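Phytase (PDB 3ZHC) belongs to branch 2 of the histidine phosphatase superfamily and is a disulfide-bonded enzyme with a mixed central sheet flanked by helices. Local coordinates at residues V107-E120 and V134-N148. The protein carries 2 engineered substitutions. Numbering follows the deposited sequence.
Sequences VIADTDQRTRKTGE and VHYQKDEEKNDPLFN. With FMT (formic acid), chain T.
Ala109 N donates to His135 O at 2.8 Å in a short parallel strand pairing. His135 N gives the second bond, to Val107 O. The two strands and the helix between them form a beta-alpha-beta unit at one edge of the central sheet of this histidine phosphatase fold. Val134 packs with both its methyls: CG1 meets Ala109 CB at 3.8 Å, and CG2 lies against the backbone of Gly119 and Glu120.

Past the strand ends, the Asp110 carboxylate lies flat on the Phe147 ring, the two planes only 9° apart. Asp110 CB stands over the ring centre, 3.5 Å from the Phe147 centroid, a CH-pi contact. With CG anti to the backbone N (chi1 -169°), the carboxylate reaches back across the ring toward Phe147 CB. Ile108 CG2 comes to the ring edge. Tyr136 carries Arg116 CD over one face and Lys138 NZ over the other. The bend of the Arg116 chain at chi3 (33°) leaves CD over the Tyr136 ring and the guanidinium beyond it, where Glu140 OE1 sits above the guanidinium centre. That long salt bridge, 3.8 Å from Arg116 NH1 to Glu140 OE1, rests on charge alone.

Thr111 CG2 packs against Gln137. Asp110 and Asp144 do not bond directly. Water 3 links Asp110 OD1 to Asp144 N and Asn148 ND2, and water 2 links Asp110 OD2 to Asn148 ND2. Outside the segments, His324 bonds Asp110 OD2, while Arg309 and Tyr310 hold Asp144. Asp144 OD1 also closes an Asx turn with Leu146 N. Water 1 donates to Ala109 O and to Asp144 OD2, and accepts from Gln137 N at 2.8 Å.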
loop_
_atom_site.group_PDB
_atom_site.type_symbol
_atom_site.label_atom_id
_atom_site.label_comp_id
_atom_site.label_asym_id
_atom_site.label_seq_id
_atom_site.Cartn_x
_atom_site.Cartn_y
_atom_site.Cartn_z
ATOM N N VAL B 107 -23.461 25.424 -5.825
ATOM C CA VAL B 107 -21.997 25.273 -5.892
ATOM C C VAL B 107 -21.303 26.348 -5.054
ATOM O O VAL B 107 -21.662 27.517 -5.126
ATOM C CB VAL B 107 -21.486 25.313 -7.344
ATOM C CG1 VAL B 107 -19.929 25.309 -7.394
ATOM C CG2 VAL B 107 -22.050 24.147 -8.122
ATOM N N ILE B 108 -20.319 25.918 -4.258
ATOM C CA ILE B 108 -19.462 26.797 -3.468
ATOM C C ILE B 108 -18.024 26.583 -3.913
ATOM O O ILE B 108 -17.600 25.446 -4.094
ATOM C CB ILE B 108 -19.532 26.478 -1.975
ATOM C CG1 ILE B 108 -20.948 26.725 -1.428
ATOM C CG2 ILE B 108 -18.497 27.312 -1.196
ATOM C CD1 ILE B 108 -21.144 26.211 -0.032
ATOM N N ALA B 109 -17.282 27.676 -4.081
ATOM C CA ALA B 109 -15.877 27.621 -4.447
ATOM C C ALA B 109 -15.053 28.530 -3.553
ATOM O O ALA B 109 -15.546 29.595 -3.083
ATOM C CB ALA B 109 -15.689 28.010 -5.923
ATOM N N ASP B 110 -13.799 28.126 -3.315
ATOM C CA ASP B 110 -12.852 28.951 -2.607
ATOM C C ASP B 110 -12.507 30.146 -3.569
ATOM O O ASP B 110 -12.780 30.079 -4.767
ATOM C CB ASP B 110 -11.631 28.121 -2.198
ATOM C CG ASP B 110 -10.708 28.827 -1.213
ATOM O OD1 ASP B 110 -10.996 29.967 -0.735
ATOM O OD2 ASP B 110 -9.673 28.233 -0.912
ATOM N N THR B 111 -11.914 31.215 -3.029
ATOM C CA THR B 111 -11.680 32.471 -3.803
ATOM C C THR B 111 -10.621 32.385 -4.932
ATOM O O THR B 111 -10.489 33.327 -5.718
ATOM C CB THR B 111 -11.321 33.625 -2.857
ATOM O OG1 THR B 111 -10.168 33.272 -2.101
ATOM C CG2 THR B 111 -12.475 33.893 -1.894
ATOM N N ASP B 112 -9.883 31.276 -5.018
ATOM C CA ASP B 112 -8.869 31.129 -6.057
ATOM C C ASP B 112 -9.514 30.869 -7.398
ATOM O O ASP B 112 -10.623 30.304 -7.473
ATOM C CB ASP B 112 -7.896 29.996 -5.725
ATOM C CG ASP B 112 -7.113 30.250 -4.431
ATOM O OD1 ASP B 112 -6.833 31.421 -4.086
ATOM O OD2 ASP B 112 -6.785 29.283 -3.763
ATOM N N GLN B 113 -8.817 31.295 -8.460
ATOM C CA GLN B 113 -9.209 31.003 -9.828
ATOM C C GLN B 113 -9.372 29.502 -10.026
ATOM O O GLN B 113 -10.339 29.068 -10.666
ATOM C CB GLN B 113 -8.154 31.573 -10.813
ATOM C CG GLN B 113 -8.383 31.311 -12.350
ATOM C CD GLN B 113 -7.852 29.950 -12.861
ATOM O OE1 GLN B 113 -7.258 29.185 -12.128
ATOM N NE2 GLN B 113 -8.081 29.673 -14.132
ATOM N N ARG B 114 -8.437 28.706 -9.473
ATOM C CA ARG B 114 -8.461 27.229 -9.686
ATOM C C ARG B 114 -9.703 26.532 -9.149
ATOM O O ARG B 114 -10.236 25.626 -9.799
ATOM C CB ARG B 114 -7.190 26.543 -9.151
ATOM C CG ARG B 114 -6.933 26.595 -7.655
ATOM C CD ARG B 114 -5.610 25.859 -7.345
ATOM N NE ARG B 114 -5.182 26.021 -5.950
ATOM C CZ ARG B 114 -4.150 26.770 -5.512
ATOM N NH1 ARG B 114 -3.357 27.467 -6.339
ATOM N NH2 ARG B 114 -3.901 26.811 -4.197
ATOM N N THR B 115 -10.156 26.958 -7.973
ATOM C CA THR B 115 -11.366 26.411 -7.371
ATOM C C THR B 115 -12.614 26.991 -8.075
ATOM O O THR B 115 -13.511 26.252 -8.430
ATOM C CB THR B 115 -11.410 26.674 -5.859
ATOM O OG1 THR B 115 -11.116 28.027 -5.611
ATOM C CG2 THR B 115 -10.361 25.808 -5.128
ATOM N N ARG B 116 -12.637 28.310 -8.271
ATOM C CA ARG B 116 -13.760 29.003 -8.954
ATOM C C ARG B 116 -14.043 28.442 -10.351
ATOM O O ARG B 116 -15.200 28.160 -10.674
ATOM C CB ARG B 116 -13.506 30.516 -9.023
ATOM C CG ARG B 116 -13.849 31.275 -7.694
ATOM C CD ARG B 116 -13.148 32.640 -7.584
ATOM N NE ARG B 116 -13.066 33.140 -8.907
ATOM C CZ ARG B 116 -11.993 33.582 -9.552
ATOM N NH1 ARG B 116 -10.779 33.697 -9.008
ATOM N NH2 ARG B 116 -12.171 33.954 -10.782
ATOM N N LYS B 117 -12.987 28.280 -11.158
ATOM C CA LYS B 117 -13.116 27.672 -12.496
ATOM C C LYS B 117 -13.394 26.163 -12.440
ATOM O O LYS B 117 -13.901 25.606 -13.415
ATOM C CB LYS B 117 -11.879 27.927 -13.387
ATOM C CG LYS B 117 -11.515 29.394 -13.648
ATOM C CD LYS B 117 -12.706 30.309 -13.884
ATOM C CE LYS B 117 -12.229 31.692 -14.233
ATOM N NZ LYS B 117 -11.636 31.765 -15.609
ATOM N N THR B 118 -13.049 25.495 -11.324
ATOM C CA THR B 118 -13.443 24.071 -11.144
ATOM C C THR B 118 -14.983 23.999 -10.932
ATOM O O THR B 118 -15.632 23.102 -11.453
ATOM C CB THR B 118 -12.668 23.376 -10.025
ATOM O OG1 THR B 118 -11.305 23.235 -10.423
ATOM C CG2 THR B 118 -13.246 21.978 -9.734
ATOM N N GLY B 119 -15.539 24.952 -10.172
ATOM C CA GLY B 119 -17.005 25.073 -10.010
ATOM C C GLY B 119 -17.678 25.291 -11.369
ATOM O O GLY B 119 -18.677 24.631 -11.699
ATOM N N GLU B 120 -17.109 26.218 -12.155
ATOM C CA GLU B 120 -17.587 26.507 -13.522
ATOM C C GLU B 120 -17.538 25.270 -14.368
ATOM O O GLU B 120 -18.554 24.882 -14.982
ATOM C CB GLU B 120 -16.737 27.626 -14.170
ATOM C CG GLU B 120 -16.957 27.853 -15.673
ATOM C CD GLU B 120 -16.078 28.924 -16.205
ATOM O OE1 GLU B 120 -16.318 30.098 -15.891
ATOM O OE2 GLU B 120 -15.124 28.591 -16.936
ATOM N N VAL B 134 -21.916 29.959 -9.275
ATOM C CA VAL B 134 -20.785 29.484 -8.512
ATOM C C VAL B 134 -20.620 30.509 -7.403
ATOM O O VAL B 134 -20.230 31.645 -7.670
ATOM C CB VAL B 134 -19.485 29.378 -9.363
ATOM C CG1 VAL B 134 -18.300 28.935 -8.497
ATOM C CG2 VAL B 134 -19.673 28.423 -10.542
ATOM N N HIS B 135 -20.935 30.119 -6.158
ATOM C CA HIS B 135 -20.786 31.023 -5.009
ATOM C C HIS B 135 -19.339 31.051 -4.514
ATOM O O HIS B 135 -18.633 30.027 -4.541
ATOM C CB HIS B 135 -21.710 30.625 -3.850
ATOM C CG HIS B 135 -23.164 30.739 -4.166
ATOM N ND1 HIS B 135 -23.874 31.902 -3.986
ATOM C CD2 HIS B 135 -24.039 29.834 -4.646
ATOM C CE1 HIS B 135 -25.128 31.706 -4.346
ATOM N NE2 HIS B 135 -25.254 30.456 -4.751
ATOM N N TYR B 136 -18.917 32.229 -4.066
ATOM C CA TYR B 136 -17.581 32.459 -3.500
ATOM C C TYR B 136 -17.557 33.824 -2.831
ATOM O O TYR B 136 -18.365 34.685 -3.176
ATOM C CB TYR B 136 -16.473 32.379 -4.584
ATOM C CG TYR B 136 -16.697 33.318 -5.775
ATOM C CD1 TYR B 136 -17.483 32.921 -6.851
ATOM C CD2 TYR B 136 -16.126 34.602 -5.813
ATOM C CE1 TYR B 136 -17.707 33.768 -7.955
ATOM C CE2 TYR B 136 -16.342 35.462 -6.913
ATOM C CZ TYR B 136 -17.140 35.027 -7.977
ATOM O OH TYR B 136 -17.363 35.829 -9.041
ATOM N N GLN B 137 -16.635 34.020 -1.882
ATOM C CA GLN B 137 -16.485 35.322 -1.216
ATOM C C GLN B 137 -15.995 36.323 -2.246
ATOM O O GLN B 137 -15.051 36.042 -2.959
ATOM C CB GLN B 137 -15.514 35.259 -0.011
ATOM C CG GLN B 137 -15.939 34.294 1.106
ATOM C CD GLN B 137 -17.291 34.651 1.731
ATOM O OE1 GLN B 137 -18.246 33.872 1.658
ATOM N NE2 GLN B 137 -17.374 35.828 2.332
ATOM N N LYS B 138 -16.656 37.487 -2.317
ATOM C CA LYS B 138 -16.323 38.533 -3.323
ATOM C C LYS B 138 -15.105 39.377 -2.941
ATOM O O LYS B 138 -14.518 40.031 -3.820
ATOM C CB LYS B 138 -17.550 39.419 -3.631
ATOM C CG LYS B 138 -18.775 38.631 -4.220
ATOM C CD LYS B 138 -18.491 38.063 -5.620
ATOM C CE LYS B 138 -19.660 37.269 -6.173
ATOM N NZ LYS B 138 -19.927 36.023 -5.387
ATOM N N ASP B 139 -14.714 39.385 -1.650
ATOM C CA ASP B 139 -13.442 40.016 -1.240
ATOM C C ASP B 139 -12.349 39.008 -1.648
ATOM O O ASP B 139 -11.828 38.233 -0.817
ATOM C CB ASP B 139 -13.418 40.357 0.258
ATOM C CG ASP B 139 -12.146 41.156 0.685
ATOM O OD1 ASP B 139 -11.313 41.551 -0.185
ATOM O OD2 ASP B 139 -11.988 41.391 1.914
ATOM N N GLU B 140 -12.010 39.033 -2.947
ATOM C CA GLU B 140 -11.089 38.030 -3.571
ATOM C C GLU B 140 -9.584 38.175 -3.209
ATOM O O GLU B 140 -8.756 37.348 -3.658
ATOM C CB GLU B 140 -11.290 38.013 -5.112
ATOM C CG GLU B 140 -12.709 37.563 -5.532
ATOM C CD GLU B 140 -12.965 37.678 -7.041
ATOM O OE1 GLU B 140 -12.345 36.916 -7.827
ATOM O OE2 GLU B 140 -13.799 38.525 -7.432
ATOM N N GLU B 141 -9.242 39.212 -2.416
ATOM C CA GLU B 141 -7.897 39.393 -1.873
ATOM C C GLU B 141 -7.779 38.474 -0.638
ATOM O O GLU B 141 -6.840 37.649 -0.518
ATOM C CB GLU B 141 -7.622 40.872 -1.441
ATOM C CG GLU B 141 -8.086 42.045 -2.426
ATOM C CD GLU B 141 -7.205 42.237 -3.686
ATOM O OE1 GLU B 141 -6.332 41.368 -3.975
ATOM O OE2 GLU B 141 -7.405 43.277 -4.381
ATOM N N LYS B 142 -8.762 38.636 0.269
ATOM C CA LYS B 142 -8.841 37.947 1.581
ATOM C C LYS B 142 -9.106 36.412 1.436
ATOM O O LYS B 142 -9.389 35.915 0.311
ATOM C CB LYS B 142 -9.931 38.664 2.459
ATOM C CG LYS B 142 -9.726 38.646 3.999
ATOM C CD LYS B 142 -10.727 37.751 4.740
ATOM C CE LYS B 142 -10.585 37.888 6.277
ATOM N NZ LYS B 142 -10.884 39.269 6.790
ATOM N N ASN B 143 -9.004 35.671 2.557
ATOM C CA ASN B 143 -9.215 34.198 2.546
ATOM C C ASN B 143 -10.618 33.784 2.993
ATOM O O ASN B 143 -11.250 34.475 3.801
ATOM C CB ASN B 143 -8.156 33.467 3.402
ATOM C CG ASN B 143 -8.442 33.528 4.901
ATOM O OD1 ASN B 143 -8.413 34.606 5.523
ATOM N ND2 ASN B 143 -8.715 32.360 5.494
ATOM N N ASP B 144 -11.092 32.650 2.458
ATOM C CA ASP B 144 -12.384 32.082 2.830
ATOM C C ASP B 144 -12.130 31.071 3.962
ATOM O O ASP B 144 -11.520 30.037 3.712
ATOM C CB ASP B 144 -13.064 31.416 1.629
ATOM C CG ASP B 144 -14.506 30.972 1.924
ATOM O OD1 ASP B 144 -14.867 30.729 3.102
ATOM O OD2 ASP B 144 -15.277 30.861 0.969
ATOM N N PRO B 145 -12.609 31.365 5.210
ATOM C CA PRO B 145 -12.347 30.476 6.375
ATOM C C PRO B 145 -12.942 29.051 6.305
ATOM O O PRO B 145 -12.504 28.187 7.053
ATOM C CB PRO B 145 -12.957 31.258 7.559
ATOM C CG PRO B 145 -13.945 32.155 6.951
ATOM C CD PRO B 145 -13.443 32.519 5.599
ATOM N N LEU B 146 -13.926 28.815 5.429
ATOM C CA LEU B 146 -14.465 27.453 5.199
ATOM C C LEU B 146 -13.371 26.489 4.760
ATOM O O LEU B 146 -13.382 25.322 5.138
ATOM C CB LEU B 146 -15.581 27.463 4.140
ATOM C CG LEU B 146 -16.264 26.137 3.767
ATOM C CD1 LEU B 146 -16.998 25.581 4.973
ATOM C CD2 LEU B 146 -17.212 26.307 2.582
ATOM N N PHE B 147 -12.435 27.004 3.957
ATOM C CA PHE B 147 -11.310 26.236 3.430
ATOM C C PHE B 147 -10.033 26.372 4.259
ATOM O O PHE B 147 -9.193 25.489 4.208
ATOM C CB PHE B 147 -11.048 26.653 1.979
ATOM C CG PHE B 147 -12.240 26.467 1.093
ATOM C CD1 PHE B 147 -12.477 25.240 0.469
ATOM C CD2 PHE B 147 -13.150 27.519 0.888
ATOM C CE1 PHE B 147 -13.612 25.057 -0.366
ATOM C CE2 PHE B 147 -14.278 27.349 0.065
ATOM C CZ PHE B 147 -14.507 26.108 -0.566
ATOM N N ASN B 148 -9.892 27.480 5.014
ATOM C CA ASN B 148 -8.687 27.763 5.824
ATOM C C ASN B 148 -9.040 28.424 7.184
ATOM O O ASN B 148 -8.756 29.615 7.388
ATOM C CB ASN B 148 -7.715 28.693 5.047
ATOM C CG ASN B 148 -7.314 28.147 3.684
ATOM O OD1 ASN B 148 -6.555 27.166 3.586
ATOM N ND2 ASN B 148 -7.819 28.805 2.590
HETATM C C FMT T . -28.336 28.518 -5.908
HETATM O O1 FMT T . -27.972 27.784 -6.845
HETATM O O2 FMT T . -27.771 29.575 -5.608
HETATM O O HOH W 1 -15.074 31.714 -1.449
HETATM O O HOH W 2 -7.426 29.362 0.003
HETATM O O HOH W 3 -9.387 30.924 1.281
#